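Local coordinates for DUF3224 domain-containing protein (Shewanella oneidensis, PDB 2OOJ), which is of unknown function but folds as an all-beta, barrel-like protein of the DUF3224 family, related to the allene oxide cyclase barrels, and assembles as a dimer, at residues G9-K14 with L35-Y40; I67-G72 with S80-H85; K73-Q78 with F129-E134. All blocks are in the same frame, centred on the assembly; numbering follows the deposited sequence.

Contact 1: residues G9-K14 with L35-Y40; sequences GKFDVK and LDKTFY
F11 and F39 sit side by side on one face of the sheet as a non-hydrogen-bonded pair of the antiparallel strands 9-14 and 35-39, and they mark the tight side of this ladder. CB of F11 rests 3.7 Å from CD2 of F39, while the two rings meet obliquely, their planes 33° apart. With CG of F11 set between its own backbone N and carbonyl carbon (chi1 71°), the ring lies beside the K37 chain, CD2 of F11 4.1 Å from CD of K37. K37 runs extended past V13 as well, its CG 3.6 Å from V13 CG2, and delivers its ammonium to E68 in the interior. The other face, with D12, K14 and Y40, is looser and more exposed. There Y40 lays its ring edge near D12, with CE2 3.6 Å from D12 OD2, a contact without a hydrogen bond; the other oxygen of D12 is held by Q124. Water bridges K14 O and D36 OD2, and the latter also bonds to Y21 of the second subunit. Between the faces, five backbone hydrogen bonds tie the hairpin strands, the straightest from K14 N to D36 O at 2.8 Å. The chemistry is that of an amphipathic barrel wall, in which the ammonium carried inward is matched by a buried carboxylate of strand 62-71.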
loop_
_atom_site.group_PDB
_atom_site.type_symbol
_atom_site.label_atom_id
_atom_site.label_comp_id
_atom_site.label_asym_id
_atom_site.label_seq_id
_atom_site.Cartn_x
_atom_site.Cartn_y
_atom_site.Cartn_z
ATOM N N GLY B 9 18.791 -12.607 4.808
ATOM C CA GLY B 9 19.845 -11.650 5.136
ATOM C C GLY B 9 19.336 -10.500 5.974
ATOM O O GLY B 9 18.141 -10.397 6.198
ATOM N N LYS B 10 20.255 -9.658 6.438
ATOM C CA LYS B 10 19.926 -8.531 7.311
ATOM C C LYS B 10 19.496 -7.330 6.480
ATOM O O LYS B 10 19.890 -7.184 5.344
ATOM C CB LYS B 10 21.155 -8.151 8.138
ATOM C CG LYS B 10 21.652 -9.310 8.982
ATOM C CD LYS B 10 22.771 -8.915 9.945
ATOM C CE LYS B 10 22.972 -10.065 10.951
ATOM N NZ LYS B 10 24.064 -9.812 11.948
ATOM N N PHE B 11 18.652 -6.485 7.032
ATOM C CA PHE B 11 18.511 -5.136 6.510
ATOM C C PHE B 11 18.304 -4.123 7.647
ATOM O O PHE B 11 17.845 -4.482 8.712
ATOM C CB PHE B 11 17.395 -5.039 5.474
ATOM C CG PHE B 11 16.022 -5.162 6.031
ATOM C CD1 PHE B 11 15.434 -6.399 6.210
ATOM C CD2 PHE B 11 15.289 -4.032 6.361
ATOM C CE1 PHE B 11 14.143 -6.496 6.693
ATOM C CE2 PHE B 11 14.000 -4.113 6.880
ATOM C CZ PHE B 11 13.419 -5.339 7.042
ATOM N N ASP B 12 18.683 -2.872 7.405
ATOM C CA ASP B 12 18.395 -1.768 8.327
ATOM C C ASP B 12 17.523 -0.781 7.596
ATOM O O ASP B 12 17.618 -0.673 6.407
ATOM C CB ASP B 12 19.718 -1.110 8.751
ATOM C CG ASP B 12 20.656 -2.102 9.412
ATOM O OD1 ASP B 12 20.159 -3.074 10.067
ATOM O OD2 ASP B 12 21.871 -1.923 9.252
ATOM N N VAL B 13 16.641 -0.107 8.306
ATOM C CA VAL B 13 15.789 0.907 7.712
ATOM C C VAL B 13 15.820 2.167 8.560
ATOM O O VAL B 13 15.892 2.082 9.780
ATOM C CB VAL B 13 14.337 0.411 7.530
ATOM C CG1 VAL B 13 13.777 -0.037 8.835
ATOM C CG2 VAL B 13 13.484 1.515 6.895
ATOM N N LYS B 14 15.821 3.319 7.887
ATOM C CA LYS B 14 15.633 4.626 8.511
ATOM C C LYS B 14 14.346 5.242 8.006
ATOM O O LYS B 14 14.171 5.403 6.800
ATOM C CB LYS B 14 16.773 5.550 8.137
ATOM C CG LYS B 14 16.744 6.912 8.850
ATOM C CD LYS B 14 17.637 7.905 8.095
ATOM C CE LYS B 14 17.742 9.250 8.805
ATOM N NZ LYS B 14 18.713 10.160 8.121
ATOM N N LEU B 35 11.558 6.499 3.370
ATOM C CA LEU B 35 12.212 5.249 3.718
ATOM C C LEU B 35 13.576 5.222 3.072
ATOM O O LEU B 35 13.680 5.436 1.867
ATOM C CB LEU B 35 11.436 4.055 3.166
ATOM C CG LEU B 35 10.018 3.696 3.587
ATOM C CD1 LEU B 35 9.679 2.354 2.923
ATOM C CD2 LEU B 35 9.917 3.630 5.095
ATOM N N ASP B 36 14.595 4.887 3.849
ATOM C CA ASP B 36 15.950 4.632 3.339
ATOM C C ASP B 36 16.402 3.304 3.943
ATOM O O ASP B 36 16.484 3.178 5.147
ATOM C CB ASP B 36 16.942 5.755 3.712
ATOM C CG ASP B 36 16.695 7.043 2.925
ATOM O OD1 ASP B 36 17.091 7.129 1.754
ATOM O OD2 ASP B 36 16.055 7.964 3.461
ATOM N N LYS B 37 16.654 2.306 3.106
ATOM C CA LYS B 37 17.034 0.978 3.578
ATOM C C LYS B 37 18.332 0.506 2.954
ATOM O O LYS B 37 18.707 0.940 1.858
ATOM C CB LYS B 37 16.003 -0.088 3.221
ATOM C CG LYS B 37 14.644 0.061 3.770
ATOM C CD LYS B 37 13.920 -1.318 3.603
ATOM C CE LYS B 37 12.438 -1.175 3.792
ATOM N NZ LYS B 37 11.709 -2.406 3.369
ATOM N N THR B 38 19.006 -0.364 3.697
ATOM C CA THR B 38 20.161 -1.098 3.224
ATOM C C THR B 38 19.938 -2.576 3.472
ATOM O O THR B 38 19.626 -2.970 4.568
ATOM C CB THR B 38 21.466 -0.673 3.926
ATOM O OG1 THR B 38 21.628 0.744 3.799
ATOM C CG2 THR B 38 22.682 -1.413 3.297
ATOM N N PHE B 39 20.130 -3.369 2.417
ATOM C CA PHE B 39 20.074 -4.824 2.466
ATOM C C PHE B 39 21.485 -5.373 2.384
ATOM O O PHE B 39 22.303 -4.837 1.648
ATOM C CB PHE B 39 19.284 -5.360 1.270
ATOM C CG PHE B 39 17.841 -4.978 1.289
ATOM C CD1 PHE B 39 17.419 -3.782 0.717
ATOM C CD2 PHE B 39 16.895 -5.814 1.853
ATOM C CE1 PHE B 39 16.067 -3.419 0.727
ATOM C CE2 PHE B 39 15.551 -5.471 1.853
ATOM C CZ PHE B 39 15.137 -4.268 1.284
ATOM N N TYR B 40 21.748 -6.460 3.101
ATOM C CA TYR B 40 23.069 -7.071 3.199
ATOM C C TYR B 40 22.946 -8.522 2.819
ATOM O O TYR B 40 21.887 -9.141 3.016
ATOM C CB TYR B 40 23.554 -7.004 4.662
ATOM C CG TYR B 40 23.783 -5.601 5.152
ATOM C CD1 TYR B 40 24.955 -4.921 4.851
ATOM C CD2 TYR B 40 22.815 -4.938 5.907
ATOM C CE1 TYR B 40 25.160 -3.618 5.298
ATOM C CE2 TYR B 40 23.004 -3.643 6.340
ATOM C CZ TYR B 40 24.184 -2.989 6.038
ATOM O OH TYR B 40 24.371 -1.694 6.456
HETATM O O HOH W 1 14.553 8.058 5.801
#

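Contact 2: residues I67-G72 with S80-H85; sequences IEQVVG and SFVLQH
E68 and H85 meet because their first torsions converge: CG of E68 lies between its backbone N and carbonyl carbon (chi1 62°) with an extended chain beyond, while the imidazole of H85 is turned beside its own N (chi1 -48°). H85 NE2 donates to E68 OE2 over 2.7 Å, and OE2 accepts on its anti lone pair, the one away from the other oxygen. Carboxylate and ring are nearly coplanar, 19° apart, and the acceptor sits in the ring plane. K37 forms a salt bridge to the same oxygen, S47 binds the other one, and Y64 holds ND1 of H85, so both groups are fixed in rotation and both carboxylate oxygens of the buried E68 have partners.

Farther along this face V70 lies beside F81, with its CB over the ring 4.0 Å from the centroid, and V70 CG2 reaches L83 CD1 at 3.9 Å. The opposite face carries I67, whose CG2 meets V82 CG1 at 3.6 Å, and Q69, whose chain bends at chi2 so that NE2 returns to the backbone. That NE2 donates to V70 O at 3.2 Å, from above the carbonyl plane; F81 N approaches the same oxygen from the other side of the plane, so two donors grip it. A water joins Q69 NE2 to S80 OG.

Four backbone hydrogen bonds make the antiparallel ladder, including V70 N to F81 O at 2.8 Å. The two strands form part of the wall of the curled, barrel-like sheet, with E68, V70, F81 and L83 on its inner face. Strand 62-71 is flanked by strand 43-55, and strand 77-90 by strand 93-107. F81 and L83 reach strand 112-121 across the interior, whereas on the other face the second subunit takes Q69 OE1 through V25 and Q84 NE2 through G87.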
loop_
_atom_site.group_PDB
_atom_site.type_symbol
_atom_site.label_atom_id
_atom_site.label_comp_id
_atom_site.label_asym_id
_atom_site.label_seq_id
_atom_site.Cartn_x
_atom_site.Cartn_y
_atom_site.Cartn_z
ATOM N N ILE B 67 6.038 1.891 -1.164
ATOM C CA ILE B 67 6.690 1.563 -2.426
ATOM C C ILE B 67 8.113 2.049 -2.305
ATOM O O ILE B 67 8.363 3.178 -1.892
ATOM C CB ILE B 67 5.993 2.259 -3.629
ATOM C CG1 ILE B 67 4.623 1.582 -3.846
ATOM C CG2 ILE B 67 6.805 2.182 -4.911
ATOM C CD1 ILE B 67 3.856 2.097 -5.038
ATOM N N GLU B 68 9.046 1.171 -2.638
ATOM C CA GLU B 68 10.443 1.489 -2.595
ATOM C C GLU B 68 11.126 0.999 -3.857
ATOM O O GLU B 68 10.812 -0.048 -4.360
ATOM C CB GLU B 68 11.123 0.907 -1.354
ATOM C CG GLU B 68 11.090 -0.571 -1.249
ATOM C CD GLU B 68 11.699 -1.130 0.049
ATOM O OE1 GLU B 68 12.880 -0.865 0.331
ATOM O OE2 GLU B 68 11.009 -1.893 0.763
ATOM N N GLN B 69 12.079 1.793 -4.321
ATOM C CA GLN B 69 12.981 1.436 -5.407
ATOM C C GLN B 69 14.293 0.904 -4.813
ATOM O O GLN B 69 15.005 1.623 -4.059
ATOM C CB GLN B 69 13.246 2.687 -6.245
ATOM C CG GLN B 69 14.225 2.535 -7.408
ATOM C CD GLN B 69 13.734 1.723 -8.525
ATOM O OE1 GLN B 69 12.972 2.208 -9.369
ATOM N NE2 GLN B 69 14.195 0.463 -8.596
ATOM N N VAL B 70 14.587 -0.337 -5.161
ATOM C CA VAL B 70 15.801 -1.039 -4.763
ATOM C C VAL B 70 16.821 -1.033 -5.898
ATOM O O VAL B 70 16.490 -1.253 -7.099
ATOM C CB VAL B 70 15.486 -2.491 -4.362
ATOM C CG1 VAL B 70 16.732 -3.191 -3.799
ATOM C CG2 VAL B 70 14.301 -2.507 -3.330
ATOM N N VAL B 71 18.074 -0.793 -5.511
ATOM C CA VAL B 71 19.197 -0.807 -6.450
ATOM C C VAL B 71 20.364 -1.525 -5.804
ATOM O O VAL B 71 20.775 -1.204 -4.686
ATOM C CB VAL B 71 19.624 0.637 -6.842
ATOM C CG1 VAL B 71 20.688 0.602 -7.902
ATOM C CG2 VAL B 71 18.434 1.415 -7.314
ATOM N N GLY B 72 20.905 -2.494 -6.504
ATOM C CA GLY B 72 21.986 -3.287 -5.960
ATOM C C GLY B 72 22.172 -4.588 -6.671
ATOM O O GLY B 72 21.928 -4.710 -7.875
ATOM N N SER B 80 17.972 -3.333 -10.559
ATOM C CA SER B 80 17.043 -2.658 -9.700
ATOM C C SER B 80 15.679 -3.361 -9.788
ATOM O O SER B 80 15.395 -4.069 -10.744
ATOM C CB SER B 80 16.941 -1.196 -10.143
ATOM O OG SER B 80 16.596 -1.076 -11.523
ATOM N N PHE B 81 14.834 -3.098 -8.810
ATOM C CA PHE B 81 13.434 -3.465 -8.871
ATOM C C PHE B 81 12.676 -2.635 -7.844
ATOM O O PHE B 81 13.287 -1.973 -6.985
ATOM C CB PHE B 81 13.267 -4.973 -8.625
ATOM C CG PHE B 81 13.910 -5.452 -7.368
ATOM C CD1 PHE B 81 15.245 -5.798 -7.347
ATOM C CD2 PHE B 81 13.172 -5.557 -6.194
ATOM C CE1 PHE B 81 15.851 -6.235 -6.171
ATOM C CE2 PHE B 81 13.752 -6.008 -5.038
ATOM C CZ PHE B 81 15.107 -6.341 -5.026
ATOM N N VAL B 82 11.349 -2.693 -7.929
ATOM C CA VAL B 82 10.479 -2.026 -6.948
ATOM C C VAL B 82 9.792 -3.039 -6.059
ATOM O O VAL B 82 9.272 -4.031 -6.545
ATOM C CB VAL B 82 9.417 -1.132 -7.645
ATOM C CG1 VAL B 82 8.314 -0.578 -6.631
ATOM C CG2 VAL B 82 10.139 0.038 -8.338
ATOM N N LEU B 83 9.778 -2.745 -4.755
ATOM C CA LEU B 83 8.997 -3.496 -3.788
ATOM C C LEU B 83 7.759 -2.710 -3.328
ATOM O O LEU B 83 7.836 -1.522 -3.109
ATOM C CB LEU B 83 9.851 -3.854 -2.583
ATOM C CG LEU B 83 10.923 -4.942 -2.712
ATOM C CD1 LEU B 83 11.857 -4.911 -1.510
ATOM C CD2 LEU B 83 10.234 -6.298 -2.861
ATOM N N GLN B 84 6.632 -3.414 -3.196
ATOM C CA GLN B 84 5.337 -2.833 -2.840
ATOM C C GLN B 84 4.784 -3.576 -1.686
ATOM O O GLN B 84 4.713 -4.814 -1.735
ATOM C CB GLN B 84 4.379 -2.894 -4.033
ATOM C CG GLN B 84 3.033 -2.119 -3.792
ATOM C CD GLN B 84 2.252 -1.941 -5.074
ATOM O OE1 GLN B 84 2.729 -1.306 -6.015
ATOM N NE2 GLN B 84 1.029 -2.456 -5.105
ATOM N N HIS B 85 4.478 -2.831 -0.612
ATOM C CA HIS B 85 4.047 -3.374 0.660
ATOM C C HIS B 85 2.580 -3.060 0.994
ATOM O O HIS B 85 2.096 -1.945 0.815
ATOM C CB HIS B 85 4.829 -2.758 1.844
ATOM C CG HIS B 85 6.318 -2.715 1.696
ATOM N ND1 HIS B 85 7.151 -3.079 2.730
ATOM C CD2 HIS B 85 7.125 -2.266 0.704
ATOM C CE1 HIS B 85 8.407 -2.862 2.376
ATOM N NE2 HIS B 85 8.420 -2.387 1.142
HETATM O O HOH W 2 13.891 -0.779 -11.468
#

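Contact 3: residues K73-Q78 with F129-E134; sequences KLCGRQ and FSFCFE
L74 and F131 come at each other from opposite directions, the leucine end-on to the flat of the ring. With CG of L74 anti to the backbone N (chi1 -179°), the isobutyl group reaches toward strand 129-133, and CD2 stands over the centre of the F131 ring, 3.8 Å from the centroid and 11° off the normal. The same methyl touches F129 CE2 at 3.8 Å, where the two side chains cross at a slant, while CD1 lies 4.0 Å from F129 CD2. One branched tip is thus shared between two rings of the strand, and F131 CB in turn lies over a face of F129.

C75 takes the rim of F131 instead of its face: SG lies near the ring plane, 3.8 Å from CZ, in a sulfur-aromatic contact at the edge. L74 and C75 are presented together by a type I' beta turn from L74 to R77, closed by mutual backbone hydrogen bonds between its two end residues. This turn tips the hairpin of strands 73-74 and 77-90, and it leans against strand 124-133 of the barrel-like sheet through side chains alone, since no hydrogen bond crosses the contact. L112 of strand 112-121 touches both L74 and F131.

R77 and F133 slide past each other in opposite directions. The arginine bends at chi3, bringing NH1 over one face of the phenylalanine toward its rim, 3.3 Å from CZ. Its guanidinium is inclined 40° to the ring, and CZ of R77 stands 4.7 Å from the centroid of F133, making an off-centre cation-pi contact on the exposed side of the turn.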
loop_
_atom_site.group_PDB
_atom_site.type_symbol
_atom_site.label_atom_id
_atom_site.label_comp_id
_atom_site.label_asym_id
_atom_site.label_seq_id
_atom_site.Cartn_x
_atom_site.Cartn_y
_atom_site.Cartn_z
ATOM N N LYS B 73 22.591 -5.587 -5.905
ATOM C CA LYS B 73 22.941 -6.869 -6.460
ATOM C C LYS B 73 22.122 -7.954 -5.776
ATOM O O LYS B 73 21.937 -7.921 -4.565
ATOM C CB LYS B 73 24.441 -7.138 -6.256
ATOM C CG LYS B 73 25.323 -6.410 -7.235
ATOM C CD LYS B 73 26.766 -6.903 -7.111
ATOM C CE LYS B 73 27.683 -6.020 -7.929
ATOM N NZ LYS B 73 29.114 -6.428 -7.780
ATOM N N LEU B 74 21.623 -8.880 -6.574
ATOM C CA LEU B 74 20.929 -10.046 -6.071
ATOM C C LEU B 74 21.659 -11.268 -6.580
ATOM O O LEU B 74 21.685 -11.536 -7.787
ATOM C CB LEU B 74 19.474 -10.045 -6.562
ATOM C CG LEU B 74 18.579 -11.207 -6.108
ATOM C CD1 LEU B 74 18.490 -11.291 -4.548
ATOM C CD2 LEU B 74 17.224 -10.989 -6.795
ATOM N N CYS B 75 22.208 -12.054 -5.659
ATOM C CA CYS B 75 23.091 -13.170 -6.018
ATOM C C CYS B 75 24.138 -12.762 -7.025
ATOM O O CYS B 75 24.359 -13.446 -8.044
ATOM C CB CYS B 75 22.286 -14.335 -6.555
ATOM S SG CYS B 75 21.177 -15.027 -5.372
ATOM N N GLY B 76 24.753 -11.624 -6.769
ATOM C CA GLY B 76 25.851 -11.149 -7.573
ATOM C C GLY B 76 25.479 -10.345 -8.799
ATOM O O GLY B 76 26.348 -9.701 -9.388
ATOM N N ARG B 77 24.201 -10.331 -9.175
ATOM C CA ARG B 77 23.799 -9.661 -10.394
ATOM C C ARG B 77 23.230 -8.298 -10.115
ATOM O O ARG B 77 22.347 -8.164 -9.285
ATOM C CB ARG B 77 22.758 -10.491 -11.117
ATOM C CG ARG B 77 23.291 -11.798 -11.631
ATOM C CD ARG B 77 22.159 -12.651 -12.110
ATOM N NE ARG B 77 21.629 -12.215 -13.399
ATOM C CZ ARG B 77 20.430 -12.545 -13.878
ATOM N NH1 ARG B 77 19.595 -13.298 -13.172
ATOM N NH2 ARG B 77 20.061 -12.099 -15.077
ATOM N N GLN B 78 23.721 -7.299 -10.834
ATOM C CA GLN B 78 23.415 -5.901 -10.568
ATOM C C GLN B 78 22.133 -5.470 -11.278
ATOM O O GLN B 78 21.939 -5.701 -12.474
ATOM C CB GLN B 78 24.573 -5.017 -11.047
ATOM C CG GLN B 78 24.325 -3.493 -10.998
ATOM C CD GLN B 78 24.293 -2.947 -9.579
ATOM O OE1 GLN B 78 25.043 -3.404 -8.715
ATOM N NE2 GLN B 78 23.435 -1.945 -9.339
ATOM N N PHE B 129 13.651 -13.680 0.988
ATOM C CA PHE B 129 13.228 -13.248 -0.350
ATOM C C PHE B 129 13.174 -14.454 -1.259
ATOM O O PHE B 129 14.197 -15.092 -1.477
ATOM C CB PHE B 129 14.210 -12.154 -0.851
ATOM C CG PHE B 129 13.838 -11.518 -2.167
ATOM C CD1 PHE B 129 12.513 -11.291 -2.529
ATOM C CD2 PHE B 129 14.822 -11.060 -3.014
ATOM C CE1 PHE B 129 12.206 -10.679 -3.740
ATOM C CE2 PHE B 129 14.501 -10.448 -4.212
ATOM C CZ PHE B 129 13.188 -10.254 -4.556
ATOM N N SER B 130 11.958 -14.799 -1.708
ATOM C CA SER B 130 11.731 -15.904 -2.625
ATOM C C SER B 130 11.502 -15.350 -4.017
ATOM O O SER B 130 10.532 -14.634 -4.259
ATOM C CB SER B 130 10.526 -16.733 -2.168
ATOM O OG SER B 130 10.670 -16.999 -0.797
ATOM N N PHE B 131 12.392 -15.692 -4.948
ATOM C CA PHE B 131 12.358 -15.074 -6.217
ATOM C C PHE B 131 12.722 -16.068 -7.323
ATOM O O PHE B 131 13.238 -17.175 -7.074
ATOM C CB PHE B 131 13.318 -13.878 -6.251
ATOM C CG PHE B 131 14.766 -14.251 -6.215
ATOM C CD1 PHE B 131 15.421 -14.444 -5.030
ATOM C CD2 PHE B 131 15.480 -14.389 -7.390
ATOM C CE1 PHE B 131 16.759 -14.830 -5.028
ATOM C CE2 PHE B 131 16.803 -14.757 -7.392
ATOM C CZ PHE B 131 17.447 -14.963 -6.212
ATOM N N CYS B 132 12.385 -15.632 -8.518
ATOM C CA CYS B 132 12.769 -16.307 -9.748
ATOM C C CYS B 132 12.726 -15.308 -10.871
ATOM O O CYS B 132 12.552 -14.100 -10.632
ATOM C CB CYS B 132 11.878 -17.529 -9.960
ATOM S SG CYS B 132 10.229 -17.161 -10.346
ATOM N N PHE B 133 12.905 -15.777 -12.116
ATOM C CA PHE B 133 12.929 -14.861 -13.246
ATOM C C PHE B 133 11.936 -15.343 -14.297
ATOM O O PHE B 133 11.811 -16.524 -14.503
ATOM C CB PHE B 133 14.326 -14.783 -13.822
ATOM C CG PHE B 133 15.255 -13.949 -13.002
ATOM C CD1 PHE B 133 15.890 -14.485 -11.891
ATOM C CD2 PHE B 133 15.487 -12.626 -13.338
ATOM C CE1 PHE B 133 16.719 -13.701 -11.097
ATOM C CE2 PHE B 133 16.322 -11.845 -12.575
ATOM C CZ PHE B 133 16.958 -12.382 -11.457
ATOM N N GLU B 134 11.251 -14.417 -14.939
ATOM C CA GLU B 134 10.272 -14.753 -15.957
ATOM C C GLU B 134 11.055 -14.987 -17.249
ATOM O O GLU B 134 12.174 -14.473 -17.402
ATOM C CB GLU B 134 9.300 -13.605 -16.131
ATOM C CG GLU B 134 8.658 -13.093 -14.816
ATOM C CD GLU B 134 7.544 -13.970 -14.316
ATOM O OE1 GLU B 134 7.351 -15.025 -14.922
ATOM O OE2 GLU B 134 6.877 -13.602 -13.300
#

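Contact 2 is the most buried of the three, while contacts 1 and 3 combine buried residues with exposed ones. The first two are backbone ladders within one curled antiparallel sheet, joined directly where K37 of contact 1 meets E68 of contact 2, and both touch the second subunit. Contact 3 differs in kind: it has no hydrogen bond between its segments and relies on aromatic, sulfur and cation-pi contacts, its centre about 16 Å from the centre of the chain. It shares strand 77-90 with contact 2, and F81 packs on F129 between them. Contacts 1 and 3 do not touch, yet their strands 5-18 and 124-133 are neighbours in the sheet.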